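Local coordinates for sister chromatid cohesion protein (Chaetomium thermophilum, PDB 5T8V) that probably acts as a cohesin loader on chromatin, this chain being the C-terminal, HEAT-repeat part of the longer protein, at residues 301-315 with 411-424. Residues are numbered along the deposited sequence; the frame is centred on the assembly and turned at random.
Sequences SSIQPVSALIMRLVQ and DFITCLDNPDWPAA
Met311 reaches from helix 305-315 between Phe412 and Trp421, into the bend that joins helices 402-414 and 423-440. Its CB lies 3.7 Å from Trp421 CE3; CG meets Phe412 CE1 at 3.9 Å; SD sits between the two rings, an oblique Met-aromatic contact with each. A turn at chi3 (73°) then carries CE against Cys415 CB and Trp421 CB of the bend and against Ala424 CB of helix 423-440. Trp421 runs on past Met311, its CZ3 reaching Arg312 CG at 3.5 Å, while the guanidinium of Arg312 pairs with Asp259.

Polar bonds lie at both ends of this apolar middle. Asp411 OD2 takes the backbone N of Gln304, the N-cap residue, on its syn side (2.7 Å), and Ser307 OG from above the carboxylate plane (3.0 Å); OD1 is salt-bridged to Arg293. With an alanine at Asp411, Gln304 N and Ser307 OG would probably lose their shared acceptor and Arg293 this carboxylate partner. At the far end Gln315 OE1 accepts from Ala423 N at 3.0 Å. Gripped by two donors and an arginine, the buried carboxylate probably stays charged and ties the start of helix 305-315 to the end of helix 402-414, while sulfur, rings and methyls fill the interior between it and the Gln315 bond.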
loop_
_atom_site.group_PDB
_atom_site.type_symbol
_atom_site.label_atom_id
_atom_site.label_comp_id
_atom_site.label_asym_id
_atom_site.label_seq_id
_atom_site.Cartn_x
_atom_site.Cartn_y
_atom_site.Cartn_z
ATOM N N SER A 301 25.045 21.758 4.341
ATOM C CA SER A 301 24.835 20.337 4.570
ATOM C C SER A 301 26.171 19.651 4.862
ATOM O O SER A 301 27.241 20.268 4.850
ATOM C CB SER A 301 24.140 19.703 3.368
ATOM O OG SER A 301 24.900 19.881 2.187
ATOM N N SER A 302 26.102 18.347 5.124
ATOM C CA SER A 302 27.270 17.581 5.532
ATOM C C SER A 302 27.223 16.191 4.919
ATOM O O SER A 302 26.158 15.571 4.839
ATOM C CB SER A 302 27.351 17.475 7.057
ATOM O OG SER A 302 27.299 18.759 7.656
ATOM N N ILE A 303 28.390 15.713 4.487
ATOM C CA ILE A 303 28.564 14.367 3.962
ATOM C C ILE A 303 29.792 13.765 4.627
ATOM O O ILE A 303 30.624 14.470 5.199
ATOM C CB ILE A 303 28.720 14.350 2.426
ATOM C CG1 ILE A 303 29.803 15.344 1.994
ATOM C CG2 ILE A 303 27.389 14.667 1.757
ATOM C CD1 ILE A 303 30.153 15.278 0.524
ATOM N N GLN A 304 29.895 12.444 4.557
ATOM C CA GLN A 304 31.113 11.834 5.072
ATOM C C GLN A 304 32.248 12.017 4.065
ATOM O O GLN A 304 32.017 11.968 2.854
ATOM C CB GLN A 304 30.902 10.350 5.374
ATOM C CG GLN A 304 30.302 9.539 4.251
ATOM C CD GLN A 304 30.227 8.062 4.583
ATOM O OE1 GLN A 304 30.888 7.586 5.506
ATOM N NE2 GLN A 304 29.411 7.329 3.834
ATOM N N PRO A 305 33.481 12.227 4.537
ATOM C CA PRO A 305 34.553 12.641 3.615
ATOM C C PRO A 305 34.834 11.638 2.511
ATOM O O PRO A 305 35.238 12.039 1.412
ATOM C CB PRO A 305 35.760 12.810 4.548
ATOM C CG PRO A 305 35.477 11.908 5.692
ATOM C CD PRO A 305 33.992 11.962 5.891
ATOM N N VAL A 306 34.637 10.343 2.764
ATOM C CA VAL A 306 34.852 9.353 1.715
ATOM C C VAL A 306 33.923 9.620 0.536
ATOM O O VAL A 306 34.316 9.468 -0.626
ATOM C CB VAL A 306 34.666 7.930 2.272
ATOM C CG1 VAL A 306 33.243 7.729 2.784
ATOM C CG2 VAL A 306 35.015 6.893 1.215
ATOM N N SER A 307 32.679 10.016 0.812
ATOM C CA SER A 307 31.760 10.360 -0.268
ATOM C C SER A 307 32.320 11.503 -1.105
ATOM O O SER A 307 32.372 11.424 -2.340
ATOM C CB SER A 307 30.393 10.733 0.307
ATOM O OG SER A 307 29.806 9.644 1.002
ATOM N N ALA A 308 32.757 12.574 -0.440
ATOM C CA ALA A 308 33.336 13.708 -1.151
ATOM C C ALA A 308 34.512 13.274 -2.014
ATOM O O ALA A 308 34.656 13.729 -3.155
ATOM C CB ALA A 308 33.772 14.781 -0.156
ATOM N N LEU A 309 35.366 12.391 -1.490
ATOM C CA LEU A 309 36.522 11.951 -2.263
ATOM C C LEU A 309 36.090 11.128 -3.468
ATOM O O LEU A 309 36.568 11.352 -4.583
ATOM C CB LEU A 309 37.483 11.147 -1.386
ATOM C CG LEU A 309 38.670 10.542 -2.148
ATOM C CD1 LEU A 309 39.513 11.637 -2.792
ATOM C CD2 LEU A 309 39.516 9.681 -1.240
ATOM N N ILE A 310 35.199 10.158 -3.261
ATOM C CA ILE A 310 34.687 9.356 -4.372
ATOM C C ILE A 310 34.189 10.264 -5.488
ATOM O O ILE A 310 34.612 10.155 -6.648
ATOM C CB ILE A 310 33.576 8.412 -3.875
ATOM C CG1 ILE A 310 34.158 7.323 -2.967
ATOM C CG2 ILE A 310 32.809 7.796 -5.048
ATOM C CD1 ILE A 310 35.036 6.300 -3.676
ATOM N N MET A 311 33.288 11.186 -5.147
ATOM C CA MET A 311 32.736 12.071 -6.165
ATOM C C MET A 311 33.836 12.878 -6.842
ATOM O O MET A 311 33.853 13.006 -8.073
ATOM C CB MET A 311 31.685 12.986 -5.542
ATOM C CG MET A 311 30.552 12.217 -4.878
ATOM S SD MET A 311 29.386 13.280 -4.022
ATOM C CE MET A 311 28.570 13.995 -5.421
ATOM N N ARG A 312 34.780 13.404 -6.059
ATOM C CA ARG A 312 35.899 14.140 -6.642
ATOM C C ARG A 312 36.643 13.294 -7.668
ATOM O O ARG A 312 36.966 13.767 -8.763
ATOM C CB ARG A 312 36.854 14.604 -5.543
ATOM C CG ARG A 312 36.394 15.848 -4.808
ATOM C CD ARG A 312 37.544 16.497 -4.057
ATOM N NE ARG A 312 38.601 16.943 -4.958
ATOM C CZ ARG A 312 39.731 17.516 -4.557
ATOM N NH1 ARG A 312 39.957 17.715 -3.265
ATOM N NH2 ARG A 312 40.638 17.890 -5.450
ATOM N N LEU A 313 36.929 12.036 -7.325
ATOM C CA LEU A 313 37.581 11.140 -8.274
ATOM C C LEU A 313 36.743 10.979 -9.533
ATOM O O LEU A 313 37.285 10.889 -10.641
ATOM C CB LEU A 313 37.832 9.775 -7.629
ATOM C CG LEU A 313 38.755 9.726 -6.410
ATOM C CD1 LEU A 313 38.990 8.282 -5.994
ATOM C CD2 LEU A 313 40.073 10.423 -6.687
ATOM N N VAL A 314 35.418 10.940 -9.385
ATOM C CA VAL A 314 34.569 10.843 -10.567
ATOM C C VAL A 314 34.670 12.104 -11.418
ATOM O O VAL A 314 34.531 12.037 -12.644
ATOM C CB VAL A 314 33.114 10.554 -10.162
ATOM C CG1 VAL A 314 32.197 10.576 -11.388
ATOM C CG2 VAL A 314 33.022 9.213 -9.456
ATOM N N GLN A 315 34.912 13.266 -10.804
ATOM C CA GLN A 315 34.957 14.513 -11.565
ATOM C C GLN A 315 36.350 14.861 -12.074
ATOM O O GLN A 315 36.478 15.779 -12.892
ATOM C CB GLN A 315 34.432 15.694 -10.738
ATOM C CG GLN A 315 33.497 15.316 -9.617
ATOM C CD GLN A 315 32.622 16.459 -9.155
ATOM O OE1 GLN A 315 31.440 16.270 -8.864
ATOM N NE2 GLN A 315 33.200 17.649 -9.056
ATOM N N ASP A 411 24.426 10.417 0.945
ATOM C CA ASP A 411 25.285 11.561 0.652
ATOM C C ASP A 411 25.123 12.022 -0.793
ATOM O O ASP A 411 25.074 13.228 -1.065
ATOM C CB ASP A 411 26.741 11.213 0.949
ATOM C CG ASP A 411 27.037 11.183 2.433
ATOM O OD1 ASP A 411 26.089 11.002 3.224
ATOM O OD2 ASP A 411 28.214 11.348 2.810
ATOM N N PHE A 412 25.039 11.079 -1.735
ATOM C CA PHE A 412 24.845 11.451 -3.133
ATOM C C PHE A 412 23.540 12.215 -3.320
ATOM O O PHE A 412 23.499 13.225 -4.030
ATOM C CB PHE A 412 24.865 10.202 -4.019
ATOM C CG PHE A 412 26.147 9.411 -3.944
ATOM C CD1 PHE A 412 27.328 10.002 -3.529
ATOM C CD2 PHE A 412 26.167 8.071 -4.296
ATOM C CE1 PHE A 412 28.501 9.271 -3.463
ATOM C CE2 PHE A 412 27.335 7.336 -4.234
ATOM C CZ PHE A 412 28.502 7.936 -3.817
ATOM N N ILE A 413 22.460 11.744 -2.695
ATOM C CA ILE A 413 21.192 12.468 -2.745
ATOM C C ILE A 413 21.371 13.876 -2.193
ATOM O O ILE A 413 20.903 14.857 -2.781
ATOM C CB ILE A 413 20.102 11.703 -1.971
ATOM C CG1 ILE A 413 19.874 10.309 -2.568
ATOM C CG2 ILE A 413 18.801 12.499 -1.952
ATOM C CD1 ILE A 413 19.253 10.294 -3.935
ATOM N N THR A 414 22.044 13.994 -1.046
ATOM C CA THR A 414 22.262 15.310 -0.454
ATOM C C THR A 414 22.916 16.260 -1.447
ATOM O O THR A 414 22.564 17.444 -1.512
ATOM C CB THR A 414 23.116 15.180 0.809
ATOM O OG1 THR A 414 22.365 14.505 1.824
ATOM C CG2 THR A 414 23.547 16.551 1.332
ATOM N N CYS A 415 23.868 15.760 -2.233
ATOM C CA CYS A 415 24.615 16.578 -3.176
ATOM C C CYS A 415 24.022 16.560 -4.579
ATOM O O CYS A 415 24.633 17.115 -5.496
ATOM C CB CYS A 415 26.070 16.109 -3.238
ATOM S SG CYS A 415 26.979 16.276 -1.695
ATOM N N LEU A 416 22.854 15.941 -4.765
ATOM C CA LEU A 416 22.287 15.798 -6.104
ATOM C C LEU A 416 22.168 17.147 -6.804
ATOM O O LEU A 416 22.672 17.330 -7.917
ATOM C CB LEU A 416 20.921 15.114 -6.020
ATOM C CG LEU A 416 20.123 14.999 -7.325
ATOM C CD1 LEU A 416 20.893 14.216 -8.382
ATOM C CD2 LEU A 416 18.774 14.349 -7.065
ATOM N N ASP A 417 21.503 18.108 -6.160
ATOM C CA ASP A 417 21.253 19.413 -6.759
ATOM C C ASP A 417 22.313 20.439 -6.390
ATOM O O ASP A 417 22.031 21.644 -6.392
ATOM C CB ASP A 417 19.862 19.915 -6.365
ATOM C CG ASP A 417 19.703 20.092 -4.867
ATOM O OD1 ASP A 417 20.408 19.400 -4.101
ATOM O OD2 ASP A 417 18.864 20.923 -4.454
ATOM N N ASN A 418 23.531 19.996 -6.080
ATOM C CA ASN A 418 24.609 20.906 -5.725
ATOM C C ASN A 418 25.544 21.052 -6.917
ATOM O O ASN A 418 26.202 20.069 -7.293
ATOM C CB ASN A 418 25.372 20.387 -4.511
ATOM C CG ASN A 418 26.341 21.407 -3.957
ATOM O OD1 ASN A 418 26.912 22.205 -4.700
ATOM N ND2 ASN A 418 26.528 21.392 -2.644
ATOM N N PRO A 419 25.646 22.229 -7.542
ATOM C CA PRO A 419 26.519 22.349 -8.725
ATOM C C PRO A 419 27.983 22.090 -8.428
ATOM O O PRO A 419 28.752 21.846 -9.366
ATOM C CB PRO A 419 26.285 23.792 -9.193
ATOM C CG PRO A 419 25.762 24.509 -7.996
ATOM C CD PRO A 419 24.970 23.499 -7.228
ATOM N N ASP A 420 28.398 22.140 -7.160
ATOM C CA ASP A 420 29.767 21.786 -6.801
ATOM C C ASP A 420 30.047 20.304 -6.984
ATOM O O ASP A 420 31.217 19.905 -6.995
ATOM C CB ASP A 420 30.052 22.160 -5.346
ATOM C CG ASP A 420 30.125 23.651 -5.130
ATOM O OD1 ASP A 420 29.651 24.408 -6.003
ATOM O OD2 ASP A 420 30.655 24.068 -4.079
ATOM N N TRP A 421 29.009 19.482 -7.129
ATOM C CA TRP A 421 29.148 18.027 -7.075
ATOM C C TRP A 421 28.340 17.387 -8.198
ATOM O O TRP A 421 27.388 16.640 -7.956
ATOM C CB TRP A 421 28.708 17.509 -5.708
ATOM C CG TRP A 421 29.561 18.018 -4.592
ATOM C CD1 TRP A 421 29.254 19.013 -3.713
ATOM C CD2 TRP A 421 30.875 17.564 -4.244
ATOM N NE1 TRP A 421 30.294 19.205 -2.834
ATOM C CE2 TRP A 421 31.300 18.327 -3.139
ATOM C CE3 TRP A 421 31.732 16.585 -4.758
ATOM C CZ2 TRP A 421 32.543 18.142 -2.537
ATOM C CZ3 TRP A 421 32.966 16.402 -4.158
ATOM C CH2 TRP A 421 33.359 17.177 -3.060
ATOM N N PRO A 422 28.710 17.653 -9.455
ATOM C CA PRO A 422 27.966 17.065 -10.580
ATOM C C PRO A 422 28.083 15.552 -10.687
ATOM O O PRO A 422 27.327 14.950 -11.461
ATOM C CB PRO A 422 28.578 17.757 -11.807
ATOM C CG PRO A 422 29.912 18.230 -11.361
ATOM C CD PRO A 422 29.758 18.580 -9.912
ATOM N N ALA A 423 28.989 14.916 -9.945
ATOM C CA ALA A 423 29.097 13.463 -9.984
ATOM C C ALA A 423 27.985 12.767 -9.211
ATOM O O ALA A 423 27.823 11.550 -9.356
ATOM C CB ALA A 423 30.453 13.020 -9.435
ATOM N N ALA A 424 27.224 13.499 -8.398
ATOM C CA ALA A 424 26.102 12.894 -7.690
ATOM C C ALA A 424 25.079 12.335 -8.669
ATOM O O ALA A 424 24.610 11.201 -8.517
ATOM C CB ALA A 424 25.444 13.922 -6.767
#